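Local coordinates for putative sugar binding protein (Bacteroides vulgatus ATCC 8482, PDB 3KEZ) that probably binds sugars or related nutrients at the bacterial outer membrane, as a calcium-containing member of the SusD family, at residues Arg132-Pro137 and Pro441-Glu446; Gly42-Tyr47 and Ser79-Tyr84; Asn18-Ile23 and Asn113-Gln118. All coordinates share one frame; numbering follows the deposited sequence.

Overall arrangement
From the N terminus, helix 20-34 opens contact 3, which is closed about ninety residues later on helix 109-134. Inside that span lies contact 2, a shorter closure in which helix 43-50 meets the start of helix 80-96. Contact 1 follows in series: it starts at the C-terminal end of helix 109-134 and closes only near the end of the chain, just before helix 444-449, so more than three hundred residues are enclosed. Nothing crosses. Contacts 1 and 2 touch, bridged by W82 and L44 of the latter, whereas contact 3 stands apart, its centre 31 Å from that of contact 1 although both use helix 109-134.

Contact 1 of 3, residues Arg132-Pro137 and Pro441-Glu446; sequences RIFGYP and PIPKKE. With EDO (1,2-ethanediol), chain E; EDO (1,2-ethanediol), chain H.
The ring of F134, on the last turn of helix 109-134, meets the carbonyl O of P441 edge-on: CE1 is 3.4 Å from that oxygen, which lies near the ring plane. This is the close-packed half of the contact. Chi1 of -66° places F134 CG anti to the carbonyl carbon and beside the backbone N, on a CB that points toward 441-443. I442 comes obliquely, its CD1 4.0 Å from F134 CD1, and P443 crosses F134 at about a right angle, bringing CD to 4.0 Å from F134 CE1. I133 CG2 sits over the rim of one ring face, and W82 of helix 80-96 adds an edge-to-face ring contact.

The flanks are looser and more polar. Past the helix end, Y136 N donates to O2 of one 1,2-ethanediol at 3.0 Å in a nearly straight bond, 165°. A second such molecule gives its O1 to E446 OE2, also at 3.0 Å; N450 is another partner of that oxygen. Both diols probably came from the crystallisation liquor. No hydrogen bond joins the two segments directly, which implies that they meet by packing alone, perhaps with a weak electrostatic contribution between the ring's C-H edge and the P441 carbonyl; polar ties lie next door, in backbone hydrogen bonding of I133 with L440 and in the bond from N456 to F134 O.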
# COMPACT_ATOMS: atom_id res chain seq x y z
N ARG A 132 -6.12 7.87 4.67
CA ARG A 132 -6.33 7.99 3.22
C ARG A 132 -7.63 7.35 2.71
O ARG A 132 -8.21 7.81 1.70
CB ARG A 132 -5.11 7.54 2.41
CG ARG A 132 -4.72 6.12 2.50
CD ARG A 132 -3.40 5.93 1.76
NE ARG A 132 -2.98 4.54 1.84
CZ ARG A 132 -2.13 3.93 1.03
NH1 ARG A 132 -1.56 4.55 0.01
NH2 ARG A 132 -1.87 2.64 1.24
N ILE A 133 -8.12 6.35 3.43
CA ILE A 133 -9.38 5.68 3.08
C ILE A 133 -10.59 6.53 3.45
O ILE A 133 -11.53 6.63 2.65
CB ILE A 133 -9.49 4.24 3.69
CG1 ILE A 133 -8.49 3.29 3.04
CG2 ILE A 133 -10.96 3.63 3.55
CD1 ILE A 133 -8.28 1.97 3.85
N PHE A 134 -10.57 7.15 4.64
CA PHE A 134 -11.75 7.79 5.21
C PHE A 134 -11.71 9.33 5.25
O PHE A 134 -12.72 9.94 5.62
CB PHE A 134 -12.04 7.26 6.62
CG PHE A 134 -12.45 5.78 6.65
CD1 PHE A 134 -13.73 5.39 6.32
CD2 PHE A 134 -11.51 4.80 6.98
CE1 PHE A 134 -14.08 4.04 6.31
CE2 PHE A 134 -11.87 3.44 7.01
CZ PHE A 134 -13.13 3.06 6.65
N GLY A 135 -10.59 9.93 4.88
CA GLY A 135 -10.40 11.39 4.87
C GLY A 135 -9.85 11.92 3.55
O GLY A 135 -9.05 11.26 2.89
N TYR A 136 -10.30 13.11 3.17
CA TYR A 136 -9.78 13.77 1.97
C TYR A 136 -8.26 13.94 2.03
O TYR A 136 -7.68 14.12 3.10
CB TYR A 136 -10.47 15.13 1.76
CG TYR A 136 -11.88 14.98 1.32
CD1 TYR A 136 -12.18 14.35 0.14
CD2 TYR A 136 -12.91 15.48 2.07
CE1 TYR A 136 -13.51 14.21 -0.30
CE2 TYR A 136 -14.23 15.33 1.65
CZ TYR A 136 -14.51 14.69 0.48
OH TYR A 136 -15.82 14.56 0.06
N PRO A 137 -7.59 13.85 0.87
CA PRO A 137 -6.12 13.98 0.80
C PRO A 137 -5.63 15.27 1.43
O PRO A 137 -6.26 16.33 1.27
CB PRO A 137 -5.83 14.02 -0.70
CG PRO A 137 -7.14 14.31 -1.34
CD PRO A 137 -8.19 13.79 -0.47
N PRO A 441 -17.66 5.53 3.34
CA PRO A 441 -18.40 6.11 4.44
C PRO A 441 -17.96 5.49 5.77
O PRO A 441 -17.43 4.35 5.79
CB PRO A 441 -19.85 5.78 4.10
CG PRO A 441 -19.76 4.47 3.30
CD PRO A 441 -18.42 4.47 2.63
N ILE A 442 -18.18 6.21 6.87
CA ILE A 442 -17.89 5.65 8.20
C ILE A 442 -18.82 4.45 8.38
O ILE A 442 -19.99 4.55 8.02
CB ILE A 442 -18.05 6.69 9.33
CG1 ILE A 442 -17.12 7.89 9.13
CG2 ILE A 442 -17.72 6.05 10.69
CD1 ILE A 442 -15.59 7.56 9.06
N PRO A 443 -18.30 3.29 8.86
CA PRO A 443 -19.21 2.15 8.91
C PRO A 443 -20.36 2.35 9.90
O PRO A 443 -20.16 2.91 10.98
CB PRO A 443 -18.34 1.00 9.38
CG PRO A 443 -16.92 1.46 9.26
CD PRO A 443 -16.89 2.88 8.92
N LYS A 444 -21.52 1.85 9.52
CA LYS A 444 -22.74 1.99 10.34
C LYS A 444 -22.54 1.55 11.78
O LYS A 444 -23.08 2.18 12.71
CB LYS A 444 -23.92 1.21 9.72
CG LYS A 444 -25.29 1.50 10.38
CD LYS A 444 -26.45 0.95 9.54
CE LYS A 444 -27.80 1.45 10.08
NZ LYS A 444 -27.86 1.32 11.57
N LYS A 445 -21.78 0.48 11.97
CA LYS A 445 -21.61 -0.07 13.31
C LYS A 445 -20.92 0.95 14.19
O LYS A 445 -21.29 1.11 15.37
CB LYS A 445 -20.86 -1.41 13.29
CG LYS A 445 -19.35 -1.33 13.29
CD LYS A 445 -18.68 -2.64 12.83
CE LYS A 445 -18.91 -3.79 13.80
NZ LYS A 445 -18.45 -5.08 13.20
N GLU A 446 -19.99 1.71 13.61
CA GLU A 446 -19.31 2.77 14.33
C GLU A 446 -20.23 3.94 14.57
O GLU A 446 -20.26 4.45 15.70
CB GLU A 446 -18.05 3.24 13.58
CG GLU A 446 -17.28 4.34 14.31
CD GLU A 446 -16.59 3.86 15.57
OE1 GLU A 446 -16.38 2.63 15.68
OE2 GLU A 446 -16.27 4.70 16.44
C1 EDO E . -14.53 15.15 5.40
O1 EDO E . -14.14 16.18 6.32
C2 EDO E . -13.58 13.95 5.35
O2 EDO E . -12.18 14.25 5.18
C1 EDO H . -12.45 4.26 17.03
O1 EDO H . -13.65 4.38 17.78
C2 EDO H . -11.89 2.89 17.35
O2 EDO H . -12.76 1.90 16.79

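Contact 2 of 3, residues Gly42-Tyr47 and Ser79-Tyr84; sequences GRLVYY and SSHWSY. With EDO (1,2-ethanediol), chain G.
R43 and S80 join two helix starts in a helix-helix contact of the SusD-family fold, where helices 43-50 and 80-96 cross at -130° over their short segments. The axes come no closer than 11.3 Å, and it is side chains, not backbones, that span this separation.

The guanidinium of R43 is presented edge-on. NH1 donates to S80 OG at 2.8 Å, the acceptor lying almost in the guanidinium plane, although the N-H is bent to 149°. The R43 chain runs fully extended from CG to NE, which carries the group across to the first turn of helix 80-96; S80 answers with OG held between its own backbone N and carbonyl carbon, turned toward the arginine. A 1,2-ethanediol, probably from the crystallisation liquor, takes the neighbouring edge between NH1 and NH2: its O1, in the guanidinium plane, accepts from NH1 (3.2 Å), and its O2 accepts from NH2. D38 offers R43 a long, weak ion pair as well.

Deeper in, L44 and H81 run past each other in opposite directions. L44 CD2 lies 3.8 Å from H81 CD2, oblique to the imidazole, while R43 CB approaches H81 NE2 at 4.0 Å. L44 also rests on I133 of helix 109-134. Its side chain is about 12 Å from that of the calcium ligand N261, so the contact lies away from the calcium ligands. The polar rim of the imidazole is served by a water bridge: one water, in the plane of the H81 ring, donates to R43 O at 2.6 Å and is hydrogen-bonded to H81 NE2 at 2.9 Å.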
# COMPACT_ATOMS: atom_id res chain seq x y z
N GLY A 42 -5.77 -8.53 0.92
CA GLY A 42 -6.86 -8.25 -0.02
C GLY A 42 -7.33 -6.82 -0.03
O GLY A 42 -6.77 -5.95 -0.72
N ARG A 43 -8.34 -6.55 0.78
CA ARG A 43 -9.10 -5.30 0.67
C ARG A 43 -8.28 -4.05 0.78
O ARG A 43 -8.56 -3.10 0.05
CB ARG A 43 -10.24 -5.28 1.71
CG ARG A 43 -11.33 -6.26 1.34
CD ARG A 43 -12.49 -6.23 2.32
NE ARG A 43 -13.53 -7.17 1.94
CZ ARG A 43 -14.56 -7.49 2.71
NH1 ARG A 43 -14.70 -6.95 3.89
NH2 ARG A 43 -15.45 -8.38 2.28
N LEU A 44 -7.26 -4.06 1.66
CA LEU A 44 -6.41 -2.86 1.83
C LEU A 44 -5.47 -2.67 0.65
O LEU A 44 -5.07 -1.53 0.35
CB LEU A 44 -5.64 -2.86 3.16
CG LEU A 44 -6.56 -2.85 4.40
CD1 LEU A 44 -5.72 -2.98 5.64
CD2 LEU A 44 -7.41 -1.56 4.49
N VAL A 45 -5.21 -3.73 -0.10
CA VAL A 45 -4.39 -3.61 -1.27
C VAL A 45 -5.19 -3.17 -2.46
O VAL A 45 -4.84 -2.20 -3.11
CB VAL A 45 -3.59 -4.90 -1.54
CG1 VAL A 45 -2.60 -4.67 -2.69
CG2 VAL A 45 -2.81 -5.29 -0.24
N TYR A 46 -6.28 -3.87 -2.79
CA TYR A 46 -6.93 -3.58 -4.04
C TYR A 46 -7.66 -2.25 -4.09
O TYR A 46 -7.96 -1.77 -5.17
CB TYR A 46 -7.83 -4.71 -4.52
CG TYR A 46 -9.12 -5.02 -3.76
CD1 TYR A 46 -10.16 -4.13 -3.72
CD2 TYR A 46 -9.31 -6.26 -3.19
CE1 TYR A 46 -11.35 -4.45 -3.07
CE2 TYR A 46 -10.50 -6.58 -2.53
CZ TYR A 46 -11.52 -5.69 -2.51
OH TYR A 46 -12.71 -6.02 -1.88
N TYR A 47 -7.99 -1.69 -2.93
CA TYR A 47 -8.81 -0.45 -2.87
C TYR A 47 -8.29 0.62 -3.84
O TYR A 47 -9.02 1.12 -4.71
CB TYR A 47 -8.86 0.09 -1.44
CG TYR A 47 -9.75 1.31 -1.26
CD1 TYR A 47 -11.11 1.18 -1.17
CD2 TYR A 47 -9.20 2.60 -1.18
CE1 TYR A 47 -11.93 2.31 -1.01
CE2 TYR A 47 -10.01 3.71 -1.04
CZ TYR A 47 -11.36 3.57 -0.92
OH TYR A 47 -12.13 4.68 -0.73
N SER A 79 -17.15 -2.64 6.80
CA SER A 79 -16.58 -2.29 8.10
C SER A 79 -15.18 -2.83 8.38
O SER A 79 -14.57 -2.41 9.36
CB SER A 79 -17.50 -2.73 9.25
OG SER A 79 -17.62 -4.13 9.26
N SER A 80 -14.67 -3.73 7.55
CA SER A 80 -13.41 -4.44 7.79
C SER A 80 -12.18 -3.53 7.83
O SER A 80 -11.29 -3.75 8.62
CB SER A 80 -13.18 -5.49 6.70
OG SER A 80 -13.54 -4.96 5.40
N HIS A 81 -12.13 -2.54 6.93
CA HIS A 81 -11.00 -1.64 6.88
C HIS A 81 -10.87 -0.99 8.24
O HIS A 81 -9.81 -0.98 8.82
CB HIS A 81 -11.17 -0.56 5.81
CG HIS A 81 -11.63 -1.07 4.47
ND1 HIS A 81 -12.94 -1.48 4.22
CD2 HIS A 81 -10.97 -1.21 3.30
CE1 HIS A 81 -13.04 -1.85 2.96
NE2 HIS A 81 -11.86 -1.69 2.38
N TRP A 82 -11.99 -0.45 8.72
CA TRP A 82 -12.04 0.22 10.01
C TRP A 82 -11.64 -0.69 11.20
O TRP A 82 -10.69 -0.37 11.97
CB TRP A 82 -13.47 0.77 10.16
CG TRP A 82 -13.70 1.64 11.34
CD1 TRP A 82 -14.09 1.25 12.57
CD2 TRP A 82 -13.55 3.08 11.39
NE1 TRP A 82 -14.21 2.35 13.40
CE2 TRP A 82 -13.88 3.48 12.70
CE3 TRP A 82 -13.14 4.05 10.46
CZ2 TRP A 82 -13.83 4.84 13.10
CZ3 TRP A 82 -13.12 5.39 10.85
CH2 TRP A 82 -13.46 5.76 12.17
N SER A 83 -12.35 -1.83 11.30
CA SER A 83 -12.17 -2.76 12.42
C SER A 83 -10.78 -3.38 12.45
O SER A 83 -10.17 -3.43 13.50
CB SER A 83 -13.27 -3.85 12.47
OG SER A 83 -13.67 -4.32 11.19
N TYR A 84 -10.28 -3.82 11.29
CA TYR A 84 -8.98 -4.46 11.24
C TYR A 84 -7.84 -3.48 11.57
O TYR A 84 -6.97 -3.78 12.38
CB TYR A 84 -8.75 -5.13 9.87
CG TYR A 84 -9.27 -6.54 9.81
CD1 TYR A 84 -10.63 -6.78 9.78
CD2 TYR A 84 -8.39 -7.65 9.83
CE1 TYR A 84 -11.12 -8.07 9.76
CE2 TYR A 84 -8.89 -8.96 9.83
CZ TYR A 84 -10.26 -9.16 9.77
OH TYR A 84 -10.81 -10.43 9.76
C1 EDO G . -18.11 -9.17 5.73
O1 EDO G . -17.18 -8.09 5.59
C2 EDO G . -18.51 -9.66 4.35
O2 EDO G . -18.53 -8.55 3.42
O HOH W 1 -11.08 -2.52 -0.30

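Contact 3 of 3, residues Asn18-Ile23 and Asn113-Gln118; sequences NVLSDI and NDLKGQ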
# COMPACT_ATOMS: atom_id res chain seq x y z
N ASN A 18 4.55 -9.02 30.51
CA ASN A 18 5.45 -9.16 31.62
C ASN A 18 6.91 -9.33 31.19
O ASN A 18 7.80 -8.92 31.91
CB ASN A 18 5.02 -10.37 32.44
CG ASN A 18 3.72 -10.13 33.17
OD1 ASN A 18 2.80 -10.95 33.10
ND2 ASN A 18 3.63 -9.02 33.88
N VAL A 19 7.14 -9.96 30.04
CA VAL A 19 8.49 -10.25 29.56
C VAL A 19 8.53 -9.94 28.07
O VAL A 19 7.49 -9.78 27.43
CB VAL A 19 8.85 -11.73 29.81
CG1 VAL A 19 8.92 -12.02 31.28
CG2 VAL A 19 7.80 -12.66 29.19
N LEU A 20 9.73 -9.84 27.50
CA LEU A 20 9.87 -9.47 26.09
C LEU A 20 9.10 -10.38 25.14
O LEU A 20 8.54 -9.92 24.15
CB LEU A 20 11.35 -9.46 25.66
CG LEU A 20 12.08 -8.12 25.56
CD1 LEU A 20 13.30 -8.32 24.70
CD2 LEU A 20 11.21 -7.01 24.98
N SER A 21 9.10 -11.67 25.43
CA SER A 21 8.48 -12.62 24.54
C SER A 21 6.97 -12.37 24.42
O SER A 21 6.34 -12.79 23.44
CB SER A 21 8.77 -14.02 25.06
OG SER A 21 8.24 -14.18 26.35
N ASP A 22 6.39 -11.68 25.40
CA ASP A 22 5.00 -11.25 25.29
C ASP A 22 4.83 -10.19 24.20
O ASP A 22 3.77 -10.12 23.53
CB ASP A 22 4.46 -10.73 26.63
CG ASP A 22 4.46 -11.80 27.73
OD1 ASP A 22 4.09 -12.97 27.44
OD2 ASP A 22 4.81 -11.44 28.88
N ILE A 23 5.85 -9.35 24.03
CA ILE A 23 5.84 -8.36 22.97
C ILE A 23 5.91 -9.10 21.65
O ILE A 23 5.16 -8.78 20.74
CB ILE A 23 7.01 -7.37 23.00
CG1 ILE A 23 7.06 -6.63 24.35
CG2 ILE A 23 6.86 -6.39 21.79
CD1 ILE A 23 5.84 -5.80 24.61
N ASN A 113 14.66 -2.67 20.93
CA ASN A 113 14.44 -1.50 20.11
C ASN A 113 13.73 -1.83 18.79
O ASN A 113 12.84 -1.10 18.36
CB ASN A 113 15.72 -0.70 19.89
CG ASN A 113 16.09 0.10 21.13
OD1 ASN A 113 15.23 0.40 21.96
ND2 ASN A 113 17.37 0.41 21.28
N ASP A 114 14.11 -2.93 18.17
CA ASP A 114 13.48 -3.32 16.90
C ASP A 114 12.00 -3.71 17.07
O ASP A 114 11.15 -3.32 16.26
CB ASP A 114 14.23 -4.48 16.26
CG ASP A 114 13.60 -4.92 14.97
OD1 ASP A 114 13.79 -4.23 13.94
OD2 ASP A 114 12.91 -5.96 15.01
N LEU A 115 11.70 -4.45 18.14
CA LEU A 115 10.32 -4.81 18.44
C LEU A 115 9.49 -3.53 18.61
O LEU A 115 8.39 -3.41 18.08
CB LEU A 115 10.23 -5.68 19.69
CG LEU A 115 10.82 -7.10 19.73
CD1 LEU A 115 10.46 -7.73 21.06
CD2 LEU A 115 10.31 -7.92 18.58
N LYS A 116 10.00 -2.58 19.40
CA LYS A 116 9.29 -1.32 19.57
C LYS A 116 9.15 -0.59 18.23
O LYS A 116 8.10 -0.02 17.94
CB LYS A 116 10.03 -0.45 20.59
CG LYS A 116 9.46 0.96 20.84
CD LYS A 116 10.33 1.74 21.89
CE LYS A 116 9.90 3.20 21.98
NZ LYS A 116 10.62 3.96 23.04
N GLY A 117 10.22 -0.58 17.44
CA GLY A 117 10.16 0.00 16.09
C GLY A 117 9.13 -0.63 15.19
O GLY A 117 8.45 0.04 14.40
N GLN A 118 9.01 -1.94 15.26
CA GLN A 118 7.98 -2.62 14.46
C GLN A 118 6.57 -2.13 14.82
O GLN A 118 5.78 -1.80 13.94
CB GLN A 118 8.10 -4.15 14.59
CG GLN A 118 9.36 -4.74 13.98
CD GLN A 118 9.33 -6.26 14.08
OE1 GLN A 118 8.30 -6.86 13.81
NE2 GLN A 118 10.45 -6.87 14.44
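L115 of helix 109-134 sets one methyl against two side chains, L20 and I23, of the segment 18-23, an apolar contact in the N-terminal helical part of this SusD-family protein. L115 CD1 lies 3.9 Å from I23 CG2 and 4.1 Å from L20 CD2, so a single branch meets neighbours three residues apart. The I23 methyl also reaches L115 CB at 4.0 Å, and the two side chains cross at a slant. With CG2 anti to the backbone N, I23 offers that branch to L115. Across these residues there is no hydrogen bond; the first shell is hydrocarbon alone.

A second shell of neighbours widens the patch. L27, one turn further along helix 20-34, packs on L115, while I23 also meets I95 of helix 80-96 and L20 rests on Y111 and K112. Helix 20-34 is thereby set against two other helices.

A polar group then holds the backbone that leads into L20. The carboxylate of D22 folds back on the chain before it: OD2 takes bonds from N18 N at 2.9 Å and from V19 N at 3.0 Å, both on its anti side but from opposite faces of the carboxylate plane. This double grip tethers the chain there. On the helix that carries L115, D114 and Q118 form a side-chain pair one turn apart, and each has a second tie outward, D114 OD1 to S185 N and Q118 OE1 to Y31 OH of helix 20-34. Within the pair, Q118 NE2 gives D114 OD2 a 2.7 Å bond, reaching the syn side 31° out of the carboxylate plane, with the acceptor nearly in the amide plane.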